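Local coordinates for protein enoyl-CoA hydratase subunit I (Geobacillus kaustophilus, PDB 2PBP) that probably catalyses the reversible addition of water to the double bond of 2-enoyl-CoA thioesters, the hydration step of fatty-acid beta-oxidation, at residues E19-D24 with T56-A61; R51-T56 with V94-I99; R60-G65 with M98-N103; G110-L115 with F128-V133; D118-S123 with L174-R179. All coordinates share one frame; numbering follows the deposited sequence.

Contact 1 of 5, residues E19-D24 with T56-A61; sequences ELARPD and TGRGRA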
# COMPACT_ATOMS: atom_id res chain seq x y z
N GLU A 19 -27.06 -3.58 7.50
CA GLU A 19 -27.13 -3.09 8.87
C GLU A 19 -27.38 -4.24 9.84
O GLU A 19 -28.40 -4.93 9.74
CB GLU A 19 -28.24 -2.04 8.99
CG GLU A 19 -28.60 -1.65 10.41
CD GLU A 19 -29.76 -0.66 10.47
OE1 GLU A 19 -30.63 -0.72 9.57
OE2 GLU A 19 -29.81 0.16 11.41
N LEU A 20 -26.45 -4.46 10.76
CA LEU A 20 -26.63 -5.52 11.75
C LEU A 20 -27.83 -5.04 12.55
O LEU A 20 -27.85 -3.90 13.03
CB LEU A 20 -25.39 -5.64 12.65
CG LEU A 20 -24.06 -5.80 11.89
CD1 LEU A 20 -22.96 -6.16 12.88
CD2 LEU A 20 -24.20 -6.88 10.83
N ALA A 21 -28.84 -5.90 12.70
CA ALA A 21 -30.07 -5.52 13.38
C ALA A 21 -30.43 -6.23 14.68
O ALA A 21 -31.58 -6.64 14.86
CB ALA A 21 -31.23 -5.62 12.40
N ARG A 22 -29.46 -6.37 15.59
CA ARG A 22 -29.73 -7.00 16.88
C ARG A 22 -29.15 -6.13 17.99
O ARG A 22 -28.35 -6.58 18.81
CB ARG A 22 -29.13 -8.41 16.94
CG ARG A 22 -29.91 -9.46 16.14
CD ARG A 22 -31.36 -9.57 16.61
NE ARG A 22 -31.46 -9.91 18.03
CZ ARG A 22 -31.24 -11.12 18.55
NH1 ARG A 22 -30.90 -12.13 17.76
NH2 ARG A 22 -31.34 -11.31 19.85
N PRO A 23 -29.56 -4.84 18.03
CA PRO A 23 -29.07 -3.90 19.04
C PRO A 23 -29.39 -4.35 20.46
O PRO A 23 -28.71 -3.96 21.40
CB PRO A 23 -29.77 -2.60 18.67
CG PRO A 23 -31.06 -3.08 18.07
CD PRO A 23 -30.60 -4.22 17.20
N ASP A 24 -30.42 -5.18 20.61
CA ASP A 24 -30.82 -5.69 21.92
C ASP A 24 -29.69 -6.50 22.55
O ASP A 24 -29.63 -6.65 23.78
CB ASP A 24 -32.07 -6.56 21.78
CG ASP A 24 -31.89 -7.70 20.80
OD1 ASP A 24 -31.67 -7.43 19.60
OD2 ASP A 24 -31.96 -8.87 21.23
N THR A 56 -22.66 -1.65 8.77
CA THR A 56 -22.82 -0.80 9.93
C THR A 56 -23.76 -1.48 10.92
O THR A 56 -24.43 -2.45 10.58
CB THR A 56 -23.37 0.59 9.54
OG1 THR A 56 -23.13 1.51 10.60
CG2 THR A 56 -24.86 0.52 9.26
N GLY A 57 -23.79 -0.97 12.15
CA GLY A 57 -24.65 -1.56 13.15
C GLY A 57 -25.76 -0.66 13.63
O GLY A 57 -25.63 0.57 13.63
N ARG A 58 -26.87 -1.27 14.03
CA ARG A 58 -28.01 -0.52 14.53
C ARG A 58 -27.81 -0.32 16.02
O ARG A 58 -27.27 -1.18 16.71
CB ARG A 58 -29.30 -1.29 14.26
CG ARG A 58 -30.58 -0.57 14.67
CD ARG A 58 -31.80 -1.40 14.32
NE ARG A 58 -31.94 -1.59 12.88
CZ ARG A 58 -32.88 -2.35 12.31
NH1 ARG A 58 -33.76 -2.99 13.07
NH2 ARG A 58 -32.94 -2.46 10.99
N GLY A 59 -28.24 0.83 16.54
CA GLY A 59 -28.09 1.09 17.96
C GLY A 59 -26.78 1.75 18.31
O GLY A 59 -26.17 2.42 17.47
N ARG A 60 -26.32 1.56 19.54
CA ARG A 60 -25.08 2.19 19.98
C ARG A 60 -23.81 1.40 19.67
O ARG A 60 -22.70 1.93 19.79
CB ARG A 60 -25.14 2.50 21.48
CG ARG A 60 -24.74 1.35 22.41
CD ARG A 60 -24.49 1.89 23.81
NE ARG A 60 -23.81 0.93 24.69
CZ ARG A 60 -24.40 -0.11 25.27
NH1 ARG A 60 -25.69 -0.33 25.08
NH2 ARG A 60 -23.70 -0.91 26.05
N ALA A 61 -23.95 0.14 19.28
CA ALA A 61 -22.78 -0.68 18.98
C ALA A 61 -22.70 -1.08 17.52
O ALA A 61 -23.73 -1.21 16.84
CB ALA A 61 -22.77 -1.92 19.85

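Contact 2 of 5, residues R51-T56 with V94-I99; sequences RVIVLT and VKTPMI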
# COMPACT_ATOMS: atom_id res chain seq x y z
N ARG A 51 -21.74 -1.41 -6.46
CA ARG A 51 -20.33 -1.09 -6.64
C ARG A 51 -19.57 -0.94 -5.33
O ARG A 51 -18.34 -1.04 -5.29
CB ARG A 51 -20.19 0.18 -7.47
CG ARG A 51 -20.84 0.09 -8.84
CD ARG A 51 -20.53 1.31 -9.69
NE ARG A 51 -21.00 1.14 -11.06
CZ ARG A 51 -20.66 1.94 -12.06
NH1 ARG A 51 -19.84 2.97 -11.86
NH2 ARG A 51 -21.14 1.71 -13.28
N VAL A 52 -20.31 -0.69 -4.25
CA VAL A 52 -19.72 -0.54 -2.92
C VAL A 52 -20.67 -1.13 -1.89
O VAL A 52 -21.89 -0.98 -1.99
CB VAL A 52 -19.47 0.95 -2.57
CG1 VAL A 52 -18.70 1.05 -1.25
CG2 VAL A 52 -18.69 1.64 -3.69
N ILE A 53 -20.10 -1.81 -0.90
CA ILE A 53 -20.88 -2.42 0.17
C ILE A 53 -20.48 -1.74 1.47
O ILE A 53 -19.30 -1.59 1.76
CB ILE A 53 -20.59 -3.93 0.28
CG1 ILE A 53 -20.99 -4.64 -1.02
CG2 ILE A 53 -21.33 -4.52 1.48
CD1 ILE A 53 -20.45 -6.06 -1.17
N VAL A 54 -21.48 -1.31 2.24
CA VAL A 54 -21.23 -0.66 3.52
C VAL A 54 -21.83 -1.49 4.64
O VAL A 54 -22.99 -1.89 4.57
CB VAL A 54 -21.84 0.76 3.56
CG1 VAL A 54 -21.72 1.35 4.97
CG2 VAL A 54 -21.14 1.67 2.56
N LEU A 55 -21.03 -1.76 5.67
CA LEU A 55 -21.49 -2.52 6.82
C LEU A 55 -21.58 -1.56 8.00
O LEU A 55 -20.68 -0.74 8.21
CB LEU A 55 -20.51 -3.63 7.19
CG LEU A 55 -20.12 -4.68 6.16
CD1 LEU A 55 -19.23 -5.72 6.83
CD2 LEU A 55 -21.36 -5.34 5.57
N THR A 56 -22.66 -1.65 8.77
CA THR A 56 -22.82 -0.80 9.93
C THR A 56 -23.76 -1.48 10.92
O THR A 56 -24.43 -2.45 10.58
CB THR A 56 -23.37 0.59 9.54
OG1 THR A 56 -23.13 1.51 10.60
CG2 THR A 56 -24.86 0.52 9.26
N VAL A 94 -14.33 -11.46 -0.55
CA VAL A 94 -15.32 -10.64 -1.24
C VAL A 94 -14.53 -9.67 -2.12
O VAL A 94 -13.62 -8.99 -1.64
CB VAL A 94 -16.19 -9.87 -0.23
CG1 VAL A 94 -17.07 -8.85 -0.94
CG2 VAL A 94 -17.05 -10.86 0.54
N LYS A 95 -14.87 -9.60 -3.40
CA LYS A 95 -14.14 -8.73 -4.32
C LYS A 95 -14.64 -7.30 -4.43
O LYS A 95 -13.86 -6.39 -4.73
CB LYS A 95 -14.09 -9.37 -5.71
CG LYS A 95 -13.24 -10.63 -5.75
CD LYS A 95 -13.09 -11.16 -7.16
CE LYS A 95 -12.23 -12.41 -7.19
NZ LYS A 95 -10.86 -12.15 -6.68
N THR A 96 -15.92 -7.09 -4.17
CA THR A 96 -16.51 -5.76 -4.25
C THR A 96 -15.99 -4.89 -3.10
O THR A 96 -15.78 -5.38 -2.00
CB THR A 96 -18.04 -5.83 -4.17
OG1 THR A 96 -18.54 -6.64 -5.25
CG2 THR A 96 -18.65 -4.44 -4.26
N PRO A 97 -15.77 -3.59 -3.36
CA PRO A 97 -15.28 -2.70 -2.30
C PRO A 97 -16.22 -2.74 -1.09
O PRO A 97 -17.44 -2.66 -1.24
CB PRO A 97 -15.25 -1.34 -2.98
CG PRO A 97 -14.86 -1.69 -4.38
CD PRO A 97 -15.73 -2.90 -4.67
N MET A 98 -15.63 -2.86 0.09
CA MET A 98 -16.40 -2.91 1.33
C MET A 98 -15.92 -1.88 2.34
O MET A 98 -14.72 -1.78 2.62
CB MET A 98 -16.31 -4.29 1.98
CG MET A 98 -17.28 -5.31 1.44
SD MET A 98 -17.86 -6.36 2.79
CE MET A 98 -16.32 -7.13 3.28
N ILE A 99 -16.86 -1.14 2.90
CA ILE A 99 -16.55 -0.10 3.88
C ILE A 99 -17.31 -0.37 5.17
O ILE A 99 -18.50 -0.69 5.16
CB ILE A 99 -16.96 1.30 3.37
CG1 ILE A 99 -16.26 1.60 2.04
CG2 ILE A 99 -16.62 2.36 4.43
CD1 ILE A 99 -14.78 1.31 1.92

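Contact 3 of 5, residues R60-G65 with M98-N103; sequences RAFAAG and MIAAVN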
# COMPACT_ATOMS: atom_id res chain seq x y z
N ARG A 60 -26.32 1.56 19.54
CA ARG A 60 -25.08 2.19 19.98
C ARG A 60 -23.81 1.40 19.67
O ARG A 60 -22.70 1.93 19.79
CB ARG A 60 -25.14 2.50 21.48
CG ARG A 60 -24.74 1.35 22.41
CD ARG A 60 -24.49 1.89 23.81
NE ARG A 60 -23.81 0.93 24.69
CZ ARG A 60 -24.40 -0.11 25.27
NH1 ARG A 60 -25.69 -0.33 25.08
NH2 ARG A 60 -23.70 -0.91 26.05
N ALA A 61 -23.95 0.14 19.28
CA ALA A 61 -22.78 -0.68 18.98
C ALA A 61 -22.70 -1.08 17.52
O ALA A 61 -23.73 -1.21 16.84
CB ALA A 61 -22.77 -1.92 19.85
N PHE A 62 -21.48 -1.26 17.02
CA PHE A 62 -21.27 -1.71 15.66
C PHE A 62 -21.52 -3.21 15.77
O PHE A 62 -22.43 -3.75 15.14
CB PHE A 62 -19.82 -1.44 15.22
CG PHE A 62 -19.45 -2.05 13.89
CD1 PHE A 62 -20.01 -1.57 12.71
CD2 PHE A 62 -18.52 -3.08 13.82
CE1 PHE A 62 -19.64 -2.11 11.47
CE2 PHE A 62 -18.14 -3.63 12.59
CZ PHE A 62 -18.70 -3.14 11.41
N ALA A 63 -20.71 -3.88 16.59
CA ALA A 63 -20.85 -5.31 16.81
C ALA A 63 -19.96 -5.81 17.94
O ALA A 63 -18.79 -5.44 18.03
CB ALA A 63 -20.52 -6.07 15.53
N ALA A 64 -20.53 -6.63 18.82
CA ALA A 64 -19.78 -7.21 19.92
C ALA A 64 -19.47 -8.64 19.48
O ALA A 64 -19.92 -9.08 18.43
CB ALA A 64 -20.61 -7.21 21.20
N GLY A 65 -18.70 -9.37 20.29
CA GLY A 65 -18.38 -10.73 19.92
C GLY A 65 -19.47 -11.70 20.33
O GLY A 65 -20.46 -11.30 20.93
N MET A 98 -15.63 -2.86 0.09
CA MET A 98 -16.40 -2.91 1.33
C MET A 98 -15.92 -1.88 2.34
O MET A 98 -14.72 -1.78 2.62
CB MET A 98 -16.31 -4.29 1.98
CG MET A 98 -17.28 -5.31 1.44
SD MET A 98 -17.86 -6.36 2.79
CE MET A 98 -16.32 -7.13 3.28
N ILE A 99 -16.86 -1.14 2.90
CA ILE A 99 -16.55 -0.10 3.88
C ILE A 99 -17.31 -0.37 5.17
O ILE A 99 -18.50 -0.69 5.16
CB ILE A 99 -16.96 1.30 3.37
CG1 ILE A 99 -16.26 1.60 2.04
CG2 ILE A 99 -16.62 2.36 4.43
CD1 ILE A 99 -14.78 1.31 1.92
N ALA A 100 -16.62 -0.22 6.30
CA ALA A 100 -17.26 -0.41 7.58
C ALA A 100 -17.53 0.96 8.18
O ALA A 100 -16.62 1.78 8.30
CB ALA A 100 -16.36 -1.22 8.52
N ALA A 101 -18.79 1.22 8.52
CA ALA A 101 -19.17 2.48 9.16
C ALA A 101 -19.35 2.08 10.62
O ALA A 101 -20.43 1.65 11.02
CB ALA A 101 -20.48 3.00 8.58
N VAL A 102 -18.29 2.21 11.39
CA VAL A 102 -18.32 1.82 12.80
C VAL A 102 -18.95 2.90 13.68
O VAL A 102 -18.31 3.89 14.04
CB VAL A 102 -16.89 1.48 13.29
CG1 VAL A 102 -16.95 0.89 14.69
CG2 VAL A 102 -16.25 0.49 12.32
N ASN A 103 -20.22 2.67 14.01
CA ASN A 103 -21.03 3.58 14.80
C ASN A 103 -20.84 3.49 16.31
O ASN A 103 -21.42 4.29 17.05
CB ASN A 103 -22.51 3.33 14.50
CG ASN A 103 -22.90 1.89 14.72
OD1 ASN A 103 -22.45 1.00 13.99
ND2 ASN A 103 -23.72 1.64 15.74

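Contact 4 of 5, residues G110-L115 with F128-V133; sequences GFELAL and FGFPEV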
# COMPACT_ATOMS: atom_id res chain seq x y z
N GLY A 110 -16.43 -8.18 16.49
CA GLY A 110 -16.81 -6.90 15.92
C GLY A 110 -15.63 -6.17 15.31
O GLY A 110 -15.73 -5.58 14.23
N PHE A 111 -14.50 -6.20 16.01
CA PHE A 111 -13.28 -5.57 15.52
C PHE A 111 -12.82 -6.35 14.28
O PHE A 111 -12.41 -5.77 13.28
CB PHE A 111 -12.20 -5.61 16.61
CG PHE A 111 -11.02 -4.69 16.37
CD1 PHE A 111 -10.90 -3.93 15.22
CD2 PHE A 111 -10.00 -4.62 17.32
CE1 PHE A 111 -9.80 -3.10 15.01
CE2 PHE A 111 -8.89 -3.79 17.13
CZ PHE A 111 -8.79 -3.04 15.96
N GLU A 112 -12.91 -7.67 14.35
CA GLU A 112 -12.51 -8.52 13.23
C GLU A 112 -13.38 -8.28 12.00
O GLU A 112 -12.89 -8.38 10.87
CB GLU A 112 -12.52 -9.99 13.65
CG GLU A 112 -11.39 -10.30 14.64
CD GLU A 112 -11.52 -11.64 15.33
OE1 GLU A 112 -12.60 -11.91 15.91
OE2 GLU A 112 -10.54 -12.42 15.31
N LEU A 113 -14.65 -7.95 12.20
CA LEU A 113 -15.54 -7.67 11.08
C LEU A 113 -15.11 -6.36 10.41
O LEU A 113 -15.02 -6.28 9.18
CB LEU A 113 -16.99 -7.56 11.55
CG LEU A 113 -18.04 -7.25 10.48
CD1 LEU A 113 -18.05 -8.35 9.42
CD2 LEU A 113 -19.41 -7.12 11.13
N ALA A 114 -14.82 -5.34 11.21
CA ALA A 114 -14.39 -4.06 10.65
C ALA A 114 -13.07 -4.24 9.89
O ALA A 114 -12.89 -3.69 8.80
CB ALA A 114 -14.23 -3.02 11.75
N LEU A 115 -12.15 -5.00 10.47
CA LEU A 115 -10.85 -5.23 9.84
C LEU A 115 -10.98 -5.99 8.52
O LEU A 115 -10.11 -5.88 7.65
CB LEU A 115 -9.93 -5.99 10.80
CG LEU A 115 -9.48 -5.21 12.05
CD1 LEU A 115 -8.78 -6.14 13.02
CD2 LEU A 115 -8.56 -4.06 11.65
N PHE A 128 -12.42 0.10 19.60
CA PHE A 128 -12.02 -1.19 19.03
C PHE A 128 -11.19 -1.95 20.05
O PHE A 128 -10.35 -1.36 20.73
CB PHE A 128 -11.20 -0.97 17.77
CG PHE A 128 -11.88 -0.13 16.73
CD1 PHE A 128 -12.64 -0.71 15.73
CD2 PHE A 128 -11.76 1.26 16.75
CE1 PHE A 128 -13.28 0.06 14.76
CE2 PHE A 128 -12.38 2.05 15.79
CZ PHE A 128 -13.15 1.45 14.79
N GLY A 129 -11.40 -3.25 20.14
CA GLY A 129 -10.61 -4.03 21.08
C GLY A 129 -10.85 -5.52 21.00
O GLY A 129 -11.79 -5.98 20.35
N PHE A 130 -9.98 -6.28 21.67
CA PHE A 130 -10.06 -7.73 21.71
C PHE A 130 -10.06 -8.19 23.16
O PHE A 130 -9.03 -8.55 23.72
CB PHE A 130 -8.86 -8.34 20.98
CG PHE A 130 -8.90 -8.16 19.50
CD1 PHE A 130 -9.92 -8.75 18.74
CD2 PHE A 130 -7.94 -7.40 18.85
CE1 PHE A 130 -9.97 -8.58 17.36
CE2 PHE A 130 -7.98 -7.23 17.47
CZ PHE A 130 -9.00 -7.82 16.72
N PRO A 131 -11.24 -8.17 23.80
CA PRO A 131 -11.37 -8.57 25.20
C PRO A 131 -11.34 -10.08 25.41
O PRO A 131 -11.41 -10.55 26.55
CB PRO A 131 -12.70 -7.95 25.61
CG PRO A 131 -13.51 -8.09 24.36
CD PRO A 131 -12.53 -7.67 23.28
N GLU A 132 -11.22 -10.84 24.32
CA GLU A 132 -11.20 -12.30 24.40
C GLU A 132 -10.21 -12.85 25.42
O GLU A 132 -10.50 -13.81 26.12
CB GLU A 132 -10.89 -12.93 23.03
CG GLU A 132 -12.01 -12.84 22.02
CD GLU A 132 -11.85 -11.68 21.06
OE1 GLU A 132 -11.36 -10.61 21.50
OE2 GLU A 132 -12.21 -11.83 19.88
N VAL A 133 -9.03 -12.23 25.50
CA VAL A 133 -8.00 -12.69 26.42
C VAL A 133 -8.48 -12.70 27.88
O VAL A 133 -8.06 -13.56 28.66
CB VAL A 133 -6.72 -11.83 26.31
CG1 VAL A 133 -7.01 -10.38 26.67
CG2 VAL A 133 -5.63 -12.40 27.20
O HOH W 1 -12.72 -13.75 17.65

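Contact 5 of 5, residues D118-S123 with L174-R179; sequences DLIVAS and LGIVNR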
# COMPACT_ATOMS: atom_id res chain seq x y z
N ASP A 118 -12.44 -3.08 3.57
CA ASP A 118 -11.32 -2.41 2.91
C ASP A 118 -10.97 -1.05 3.48
O ASP A 118 -9.80 -0.64 3.48
CB ASP A 118 -11.60 -2.28 1.42
CG ASP A 118 -11.95 -3.61 0.78
OD1 ASP A 118 -11.15 -4.56 0.93
OD2 ASP A 118 -13.02 -3.70 0.15
N LEU A 119 -12.00 -0.33 3.92
CA LEU A 119 -11.83 1.00 4.50
C LEU A 119 -12.73 1.06 5.71
O LEU A 119 -13.78 0.41 5.75
CB LEU A 119 -12.25 2.09 3.52
CG LEU A 119 -11.58 2.20 2.15
CD1 LEU A 119 -12.26 3.29 1.34
CD2 LEU A 119 -10.10 2.49 2.32
N ILE A 120 -12.34 1.85 6.70
CA ILE A 120 -13.14 2.00 7.90
C ILE A 120 -13.38 3.48 8.21
O ILE A 120 -12.44 4.25 8.36
CB ILE A 120 -12.46 1.36 9.13
CG1 ILE A 120 -12.20 -0.13 8.89
CG2 ILE A 120 -13.33 1.56 10.37
CD1 ILE A 120 -11.23 -0.78 9.87
N VAL A 121 -14.65 3.87 8.28
CA VAL A 121 -15.02 5.24 8.63
C VAL A 121 -15.62 5.06 10.02
O VAL A 121 -16.56 4.29 10.19
CB VAL A 121 -16.08 5.82 7.69
CG1 VAL A 121 -16.48 7.21 8.16
CG2 VAL A 121 -15.55 5.87 6.27
N ALA A 122 -15.07 5.76 11.00
CA ALA A 122 -15.55 5.60 12.37
C ALA A 122 -16.14 6.84 13.01
O ALA A 122 -15.76 7.97 12.71
CB ALA A 122 -14.42 5.06 13.25
N SER A 123 -17.08 6.59 13.91
CA SER A 123 -17.73 7.63 14.69
C SER A 123 -16.84 7.88 15.90
O SER A 123 -15.95 7.09 16.19
CB SER A 123 -19.11 7.16 15.17
OG SER A 123 -19.53 7.90 16.30
N LEU A 174 -2.93 5.08 13.83
CA LEU A 174 -2.22 3.84 13.54
C LEU A 174 -2.45 3.35 12.11
O LEU A 174 -1.79 2.42 11.66
CB LEU A 174 -2.63 2.75 14.53
CG LEU A 174 -2.19 2.94 15.99
CD1 LEU A 174 -2.83 1.88 16.87
CD2 LEU A 174 -0.67 2.87 16.08
N GLY A 175 -3.38 3.98 11.40
CA GLY A 175 -3.65 3.58 10.03
C GLY A 175 -4.68 2.47 9.90
O GLY A 175 -4.79 1.84 8.84
N ILE A 176 -5.42 2.22 10.97
CA ILE A 176 -6.45 1.20 10.96
C ILE A 176 -7.75 1.82 10.44
O ILE A 176 -8.46 1.23 9.63
CB ILE A 176 -6.69 0.63 12.37
CG1 ILE A 176 -5.40 -0.02 12.88
CG2 ILE A 176 -7.83 -0.38 12.34
CD1 ILE A 176 -5.39 -0.32 14.38
N VAL A 177 -8.05 3.02 10.94
CA VAL A 177 -9.25 3.76 10.54
C VAL A 177 -8.87 4.86 9.56
O VAL A 177 -7.87 5.56 9.75
CB VAL A 177 -9.96 4.38 11.77
CG1 VAL A 177 -10.97 5.43 11.33
CG2 VAL A 177 -10.66 3.28 12.57
N ASN A 178 -9.66 5.02 8.51
CA ASN A 178 -9.38 6.02 7.48
C ASN A 178 -9.77 7.44 7.89
O ASN A 178 -9.08 8.40 7.54
CB ASN A 178 -10.07 5.62 6.18
CG ASN A 178 -9.44 4.37 5.55
OD1 ASN A 178 -8.40 4.45 4.89
ND2 ASN A 178 -10.06 3.22 5.77
N ARG A 179 -10.88 7.57 8.60
CA ARG A 179 -11.33 8.88 9.06
C ARG A 179 -12.33 8.76 10.20
O ARG A 179 -13.02 7.74 10.34
CB ARG A 179 -11.97 9.67 7.91
CG ARG A 179 -13.34 9.17 7.48
CD ARG A 179 -13.96 10.10 6.45
NE ARG A 179 -14.01 11.49 6.91
CZ ARG A 179 -14.69 12.46 6.30
NH1 ARG A 179 -15.38 12.19 5.20
NH2 ARG A 179 -14.68 13.69 6.79

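Contact 1 of 5, residues E19-D24 with T56-A61
Glu19 and Leu20 run parallel to Thr56 and Gly57, pairing the two strands of a beta-alpha-beta crossover in which helix 31-46 links strand 15-20 to strand 52-57. Two backbone bonds hold the register: Leu20 N gives its hydrogen to Thr56 O at 2.9 Å, and Arg58 N, just past the end of its strand, reaches Leu20 O at 3.0 Å. Beyond Gly57 the two segments leave the sheet, and a salt bridge flanks the last backbone bond. Glu19 points CG anti to its own backbone nitrogen (chi1 169°) and stays extended, which carries the carboxylate out to Arg58, whose side chain it crosses at about a right angle. Arg58 NE meets Glu19 OE2 at 3.1 Å through a nearly straight hydrogen bond that is part of the salt bridge, while a weak second bond joins Arg58 NH2 to Glu19 OE1. The two flat groups are turned 78° against each other; NE therefore comes from above the carboxylate plane although OE2 lies in the plane of the guanidinium. An alanine in place of Glu19 would remove the carboxylate and is likely to leave the Arg58 charge without its mate and its guanidinium freer to turn. Gly59 follows at positive phi, where a beta carbon would collide with Pro23. Pro23 CB lies 3.5 Å from Arg58 O, while Ala21 CB sits 3.6 Å above the centre of the guanidinium plane.

Contact 2 of 5, residues R51-T56 with V94-I99
Ile53 lies alongside Met98, both pointing the same way from the sheet, with Ile53 CB 3.8 Å from Met98 CG. The methionine chain bends at its second and third torsions, which brings SD beside the CG2 branch of Ile53. The other branch of the isoleucine leads elsewhere: CG1 stands anti to the carbonyl carbon (chi1 -62°), and from it CD1 reaches across Thr96, 3.9 Å from Thr96 CB. Beneath this packing runs a short piece of parallel sheet, and it illustrates how one strand can serve its neighbour from a single residue. Ile53 N bonds to Pro97 O at 2.8 Å, and Ile53 O receives Ile99 N at 2.7 Å. Leu55 N then donates to Ile99 O at 2.8 Å, so donors and acceptors interlock along the parallel strands. On the other face, Val52 CG1 meets Ile99 CG1 at 4.1 Å, an apolar touch between neighbouring strands. At the entrance, where segment 94-99 is not yet a strand, Pro97 CD packs 3.3 Å from Arg51 O, and the hydroxyl of Thr96 is engaged by Asp45 of helix 31-46. The pair occupies the middle of the six-stranded sheet. Strand 15-20 flanks strand 52-57, with Ile18 against Ile53 and Leu55; helix 31-46 covers the Ile53 and Met98 face, and helix 186-198 lies against Val52 and Val54 on the reverse.

Contact 3 of 5, residues R60-G65 with M98-N103
Ala100 is the first residue of strand 98-102 to touch Phe62, its CB lying 4.2 Å from Phe62 CZ. Next along, Ala101 presents its backbone: Ala101 O is 3.7 Å from Phe62 CD1. Val102 then covers the aromatic ring. Its CG2 stands over the ring centre at 4.2 Å from the centroid, a CH-pi contact only 5° off the ring normal, while the CG1 branch packs 3.7 Å from Phe62 CB. Asn103 ends the walk, its CG set between the backbone nitrogen and the carbonyl carbon (chi1 55°), a turn that brings the amide back to Ala61 and Phe62. Asn103 OD1 comes to the edge of the Phe62 ring and takes its main bond from Gly57 N. Asn103 ND2 gives a hydrogen to Ala61 O at 3.1 Å, arriving from above the carbonyl plane. A leucine at Asn103 would probably leave Gly57 N and Ala61 O without these amide partners and let the corner drift. The chain bends at Phe62, where it passes from one sheet of the crotonase-type core towards the other. One amide, both donor and acceptor, thus ties that corner to strand 52-57, and the Phe62 ring packs beside it against Val102.

Contact 4 of 5, residues G110-L115 with F128-V133
In the aromatic cluster of Phe111, Phe128 and Phe130, helix 109-115 rests on strand 127-129 and the chain that follows it. Phe111 is the middle ring, carried toward strand 127-129 by a CG anti to its backbone nitrogen (chi1 -166°). Phe128 CB sits 3.5 Å from the Phe111 centroid, squarely over one face, and Leu115 CD1 of the same helix as Phe111 lies over the opposite face, displaced toward the rim. The ring of Phe128 itself meets Phe111 obliquely, with planes 46° apart. Phe130 behaves differently: its plane is only 20° from that of Phe111, but the rings are slid apart and barely overlap; Phe111 CD2 lies over one Phe130 face, offset toward the rim, 3.3 Å from Phe130 CE2. The edge of Phe130 receives Glu112 CG, 3.5 Å from Phe130 CE1. From here the packing leads into what is probably the active site of the crotonase fold, for the paired glutamates recall the two that hold the reacting water in hydratases of this family. Glu112 OE1 and Glu132 OE2 are 4.0 Å apart, their carboxylates turned nearly perpendicular. A single water bridges them as donor to both, at a short 2.5 Å from Glu112 OE1 and 3.0 Å from Glu132 OE2. The other oxygen of Glu112, OE2, is gripped by two backbone donors, Ala141 N and Gly143 N, which help to fix the rotation of the carboxylate. Glu132 OE1 lies in the plane of the Phe130 ring, at its edge. Leu147 of helix 143-151 packs against both Phe111 and Phe130.

Contact 5 of 5, residues D118-S123 with L174-R179
Ile120 and Ala122 offer the backbone atoms that join strand 119-123 to Asn178 and Arg179, where the chain leads into strand 179-181. Ile120 O is satisfied by Asn178 N at 2.9 Å, a bond in the carbonyl plane but bent (149° at the hydrogen). Two residues on, Ala122 N gives to Arg179 O, also at 2.9 Å and almost straight at 174°. These bonds bracket the parallel bridge of Val121 with Arg179, by which strand 179-181 is added as the last strand of the six-stranded sheet within this chain. Apolar branches pack alongside these bonds. Val177 divides its methyls: CG1, anti to the backbone nitrogen (chi1 165°), lies 4.0 Å from Ala122 CB, and CG2 3.9 Å from Ile120 CG2. Arg179 runs beside Val121, pointing the same way, with its CG 3.8 Å from Val121 CG1; its charged end is carried on to a salt bridge with Glu189 of helix 186-198. Earlier in the chain, Gly175 ends helix 168-173 in a Schellman motif. Ile176 O follows, a buried acceptor with no partner in the model, and the methyl Ile120 CD1 packs 3.4 Å from it. Leu119 and Ile120 also touch Lys154 of the second subunit, so the join lies against that subunit. Chemically, the seam combines two backbone bonds, one nearly straight and one bent, with aliphatic packing, and it apparently bears the cost of one buried carbonyl left without a donor.

In the fold
Contacts 1, 2 and 5 lie in order across the six-stranded sheet of the crotonase-type fold: contact 1 pairs strands 15-20 and 52-57, contact 2 pairs 52-57 with 98-102, and contact 5, beyond the pairing of 98-102 with 119-123, joins 119-123 to 179-181, its centre about 19 Å from that of contact 1. Contact 3, about 8 Å from contact 1 between centres, links strand 98-102 to the corner where strand 61-63 enters the second sheet. Contact 4, about 10 Å from contact 3 between centres, packs helix 109-115 on that second sheet. Along the chain, contacts 1 and 2 cross, as do 4 and 5. Contact 3 ties the two sheets together; contact 4 carries the paired glutamates of the probable active site.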